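Local coordinates for polyguluronate lyase (Corynebacterium sp., PDB 1UAI), which probably cleaves the poly-alpha-L-guluronate stretches of alginate as a lyase built on a jelly-roll beta-sandwich, at residues A[13-22]-A[30-41]. Sequence-based numbering, arbitrary orientation.
Sequences LTDWKVTLPI and EIEQPALDTFAT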
loop_
_atom_site.group_PDB
_atom_site.type_symbol
_atom_site.label_atom_id
_atom_site.label_comp_id
_atom_site.label_asym_id
_atom_site.label_seq_id
_atom_site.Cartn_x
_atom_site.Cartn_y
_atom_site.Cartn_z
ATOM N N LEU A 13 -12.968 0.752 -6.150
ATOM C CA LEU A 13 -12.523 1.600 -5.053
ATOM C C LEU A 13 -13.644 2.068 -4.131
ATOM O O LEU A 13 -13.447 2.976 -3.325
ATOM C CB LEU A 13 -11.771 2.814 -5.608
ATOM C CG LEU A 13 -10.528 2.490 -6.442
ATOM C CD1 LEU A 13 -9.861 3.786 -6.874
ATOM C CD2 LEU A 13 -9.563 1.639 -5.627
ATOM N N THR A 14 -14.806 1.434 -4.232
ATOM C CA THR A 14 -15.950 1.805 -3.408
ATOM C C THR A 14 -15.620 1.898 -1.919
ATOM O O THR A 14 -15.926 2.903 -1.269
ATOM C CB THR A 14 -17.105 0.804 -3.588
ATOM O OG1 THR A 14 -17.540 0.822 -4.952
ATOM C CG2 THR A 14 -18.276 1.166 -2.684
ATOM N N ASP A 15 -14.995 0.856 -1.381
ATOM C CA ASP A 15 -14.661 0.835 0.035
ATOM C C ASP A 15 -13.207 1.167 0.338
ATOM O O ASP A 15 -12.510 0.449 1.064
ATOM C CB ASP A 15 -15.061 -0.511 0.641
ATOM C CG ASP A 15 -16.563 -0.649 0.776
ATOM O OD1 ASP A 15 -17.183 0.265 1.361
ATOM O OD2 ASP A 15 -17.125 -1.658 0.299
ATOM N N TRP A 16 -12.774 2.294 -0.217
ATOM C CA TRP A 16 -11.423 2.794 -0.039
ATOM C C TRP A 16 -11.419 4.311 -0.136
ATOM O O TRP A 16 -12.384 4.924 -0.599
ATOM C CB TRP A 16 -10.498 2.278 -1.147
ATOM C CG TRP A 16 -10.371 0.801 -1.221
ATOM C CD1 TRP A 16 -11.124 -0.054 -1.970
ATOM C CD2 TRP A 16 -9.444 -0.006 -0.492
ATOM N NE1 TRP A 16 -10.720 -1.351 -1.753
ATOM C CE2 TRP A 16 -9.691 -1.349 -0.849
ATOM C CE3 TRP A 16 -8.428 0.275 0.430
ATOM C CZ2 TRP A 16 -8.957 -2.412 -0.316
ATOM C CZ3 TRP A 16 -7.698 -0.781 0.961
ATOM C CH2 TRP A 16 -7.968 -2.109 0.585
ATOM N N LYS A 17 -10.325 4.900 0.329
ATOM C CA LYS A 17 -10.083 6.328 0.199
ATOM C C LYS A 17 -8.596 6.356 -0.141
ATOM O O LYS A 17 -7.890 5.366 0.084
ATOM C CB LYS A 17 -10.372 7.110 1.491
ATOM C CG LYS A 17 -9.395 6.911 2.632
ATOM C CD LYS A 17 -9.675 7.911 3.755
ATOM C CE LYS A 17 -8.751 7.691 4.945
ATOM N NZ LYS A 17 -8.961 8.700 6.022
ATOM N N VAL A 18 -8.117 7.457 -0.707
ATOM C CA VAL A 18 -6.710 7.540 -1.062
ATOM C C VAL A 18 -6.013 8.703 -0.367
ATOM O O VAL A 18 -6.595 9.779 -0.187
ATOM C CB VAL A 18 -6.528 7.673 -2.606
ATOM C CG1 VAL A 18 -7.060 9.018 -3.093
ATOM C CG2 VAL A 18 -5.056 7.495 -2.981
ATOM N N THR A 19 -4.773 8.459 0.053
ATOM C CA THR A 19 -3.936 9.473 0.688
ATOM C C THR A 19 -2.829 9.718 -0.328
ATOM O O THR A 19 -2.242 8.766 -0.854
ATOM C CB THR A 19 -3.327 8.974 2.007
ATOM O OG1 THR A 19 -4.379 8.589 2.901
ATOM C CG2 THR A 19 -2.485 10.071 2.655
ATOM N N LEU A 20 -2.546 10.988 -0.592
ATOM C CA LEU A 20 -1.573 11.382 -1.602
ATOM C C LEU A 20 -0.283 11.999 -1.071
ATOM O O LEU A 20 -0.167 12.302 0.117
ATOM C CB LEU A 20 -2.250 12.369 -2.556
ATOM C CG LEU A 20 -3.558 11.868 -3.172
ATOM C CD1 LEU A 20 -4.349 13.037 -3.736
ATOM C CD2 LEU A 20 -3.254 10.838 -4.250
ATOM N N PRO A 21 0.711 12.180 -1.958
ATOM C CA PRO A 21 2.001 12.770 -1.593
ATOM C C PRO A 21 2.052 14.265 -1.913
ATOM O O PRO A 21 3.129 14.861 -1.979
ATOM C CB PRO A 21 2.986 11.964 -2.424
ATOM C CG PRO A 21 2.237 11.778 -3.697
ATOM C CD PRO A 21 0.820 11.460 -3.242
ATOM N N ILE A 22 0.879 14.853 -2.131
ATOM C CA ILE A 22 0.763 16.278 -2.413
ATOM C C ILE A 22 -0.186 16.879 -1.384
ATOM O O ILE A 22 -0.855 16.150 -0.649
ATOM C CB ILE A 22 0.215 16.550 -3.838
ATOM C CG1 ILE A 22 -1.143 15.868 -4.027
ATOM C CG2 ILE A 22 1.213 16.062 -4.878
ATOM C CD1 ILE A 22 -1.782 16.144 -5.377
ATOM N N GLU A 30 -6.269 13.921 0.899
ATOM C CA GLU A 30 -6.987 12.657 0.836
ATOM C C GLU A 30 -8.263 12.874 0.036
ATOM O O GLU A 30 -8.880 13.941 0.109
ATOM C CB GLU A 30 -7.363 12.146 2.229
ATOM C CG GLU A 30 -6.189 11.843 3.139
ATOM C CD GLU A 30 -6.562 10.901 4.270
ATOM O OE1 GLU A 30 -7.695 11.003 4.793
ATOM O OE2 GLU A 30 -5.718 10.060 4.644
ATOM N N ILE A 31 -8.644 11.869 -0.743
ATOM C CA ILE A 31 -9.865 11.939 -1.529
ATOM C C ILE A 31 -10.714 10.731 -1.164
ATOM O O ILE A 31 -10.247 9.589 -1.223
ATOM C CB ILE A 31 -9.586 11.919 -3.048
ATOM C CG1 ILE A 31 -8.755 13.142 -3.448
ATOM C CG2 ILE A 31 -10.905 11.917 -3.813
ATOM C CD1 ILE A 31 -9.446 14.471 -3.207
ATOM N N GLU A 32 -11.954 10.995 -0.770
ATOM C CA GLU A 32 -12.881 9.942 -0.381
ATOM C C GLU A 32 -14.001 9.835 -1.403
ATOM O O GLU A 32 -14.115 10.667 -2.308
ATOM C CB GLU A 32 -13.495 10.264 0.987
ATOM C CG GLU A 32 -12.481 10.638 2.053
ATOM C CD GLU A 32 -13.127 11.030 3.374
ATOM O OE1 GLU A 32 -14.191 11.688 3.354
ATOM O OE2 GLU A 32 -12.559 10.696 4.434
ATOM N N GLN A 33 -14.818 8.799 -1.260
ATOM C CA GLN A 33 -15.967 8.608 -2.133
ATOM C C GLN A 33 -16.980 9.682 -1.737
ATOM O O GLN A 33 -16.999 10.124 -0.587
ATOM C CB GLN A 33 -16.584 7.224 -1.914
ATOM C CG GLN A 33 -15.763 6.067 -2.460
ATOM C CD GLN A 33 -15.674 6.080 -3.973
ATOM O OE1 GLN A 33 -16.425 6.789 -4.645
ATOM N NE2 GLN A 33 -14.764 5.283 -4.519
ATOM N N PRO A 34 -17.845 10.101 -2.672
ATOM C CA PRO A 34 -17.925 9.626 -4.056
ATOM C C PRO A 34 -16.998 10.331 -5.045
ATOM O O PRO A 34 -16.905 9.920 -6.197
ATOM C CB PRO A 34 -19.393 9.842 -4.398
ATOM C CG PRO A 34 -19.686 11.121 -3.695
ATOM C CD PRO A 34 -19.009 10.946 -2.344
ATOM N N ALA A 35 -16.323 11.394 -4.614
ATOM C CA ALA A 35 -15.422 12.110 -5.516
ATOM C C ALA A 35 -14.324 11.196 -6.054
ATOM O O ALA A 35 -13.866 11.361 -7.186
ATOM C CB ALA A 35 -14.801 13.304 -4.804
ATOM N N LEU A 36 -13.905 10.231 -5.241
ATOM C CA LEU A 36 -12.854 9.307 -5.641
ATOM C C LEU A 36 -13.203 8.549 -6.921
ATOM O O LEU A 36 -12.312 8.183 -7.691
ATOM C CB LEU A 36 -12.565 8.314 -4.508
ATOM C CG LEU A 36 -11.462 7.276 -4.744
ATOM C CD1 LEU A 36 -10.155 7.971 -5.110
ATOM C CD2 LEU A 36 -11.287 6.429 -3.492
ATOM N N ASP A 37 -14.495 8.332 -7.159
ATOM C CA ASP A 37 -14.938 7.603 -8.343
ATOM C C ASP A 37 -14.485 8.239 -9.655
ATOM O O ASP A 37 -14.329 7.546 -10.661
ATOM C CB ASP A 37 -16.462 7.458 -8.337
ATOM C CG ASP A 37 -16.957 6.499 -9.404
ATOM O OD1 ASP A 37 -16.510 5.333 -9.410
ATOM O OD2 ASP A 37 -17.793 6.910 -10.236
ATOM N N THR A 38 -14.287 9.553 -9.655
ATOM C CA THR A 38 -13.829 10.235 -10.861
ATOM C C THR A 38 -12.646 11.143 -10.541
ATOM O O THR A 38 -12.563 12.270 -11.022
ATOM C CB THR A 38 -14.968 11.057 -11.525
ATOM O OG1 THR A 38 -15.586 11.912 -10.555
ATOM C CG2 THR A 38 -16.019 10.127 -12.114
ATOM N N PHE A 39 -11.724 10.628 -9.732
ATOM C CA PHE A 39 -10.535 11.370 -9.332
ATOM C C PHE A 39 -9.245 10.751 -9.848
ATOM O O PHE A 39 -9.076 9.530 -9.845
ATOM C CB PHE A 39 -10.431 11.449 -7.806
ATOM C CG PHE A 39 -9.164 12.107 -7.327
ATOM C CD1 PHE A 39 -8.994 13.482 -7.454
ATOM C CD2 PHE A 39 -8.120 11.349 -6.800
ATOM C CE1 PHE A 39 -7.804 14.094 -7.069
ATOM C CE2 PHE A 39 -6.924 11.953 -6.413
ATOM C CZ PHE A 39 -6.768 13.329 -6.549
ATOM N N ALA A 40 -8.332 11.613 -10.278
ATOM C CA ALA A 40 -7.023 11.190 -10.750
ATOM C C ALA A 40 -6.085 12.380 -10.631
ATOM O O ALA A 40 -6.509 13.528 -10.772
ATOM C CB ALA A 40 -7.091 10.725 -12.200
ATOM N N THR A 41 -4.820 12.111 -10.338
ATOM C CA THR A 41 -3.823 13.167 -10.247
ATOM C C THR A 41 -2.484 12.580 -10.681
ATOM O O THR A 41 -1.827 11.854 -9.935
ATOM C CB THR A 41 -3.737 13.766 -8.816
ATOM O OG1 THR A 41 -2.761 14.815 -8.800
ATOM C CG2 THR A 41 -3.367 12.703 -7.790
HETATM O O HOH W 1 -13.970 6.906 0.716
HETATM O O HOH W 2 -11.661 9.207 6.344
#
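Lys17, Thr19 and Glu30 form a polar cluster on one face of an antiparallel strand pair. The carboxylate of Glu30 is shared between two donors. Lys17 NZ makes a salt bridge to Glu30 OE1 at 2.9 Å, on the syn side of the carboxylate. The hydroxyl Thr19 OG1 gives a hydrogen bond of 2.6 Å to Glu30 OE2, coming from above the carboxylate plane. Together the two bonds should restrict rotation of the group. The lysine chain is fully extended beyond CG and crosses Glu30 at a slant, while Glu32 runs alongside it in the same direction. A water accepts from Lys17 NZ and donates to Glu32 OE2, bridging charges too far apart for a direct salt bridge.

Val18 and Ile31 are a hydrogen-bonded pair, joined by two backbone bonds. Their side chains lie on the other face. With Val18 CG1 set between its backbone N and carbonyl carbon (chi1 67°), this methyl meets Ile31 CB and Leu36 CD1, each at 3.8 Å. The Phe39 ring has Ile31 CG1 over the centre of one face, 3.6 Å above its plane. Leu20 CD1 approaches the ring obliquely, 3.7 Å from Phe39 CZ. Farther along, Leu20 CD2 and Thr41 CG2 meet tip to tip. Phe45 of strand 45-47 also touches Val18, Leu20 and Leu36.

Gln33 bends at chi2 (-66°), which turns its amide toward Leu13. Its NE2 donates to Leu13 O at 2.9 Å from well above the carbonyl plane. A second water links Trp16 O to Gln33 N, adding a bridge between the two segments beside this bond.

Strands 16-20 and 27-31 form a beta hairpin, which joins strand 72-79 in one sheet of the jelly-roll beta-sandwich.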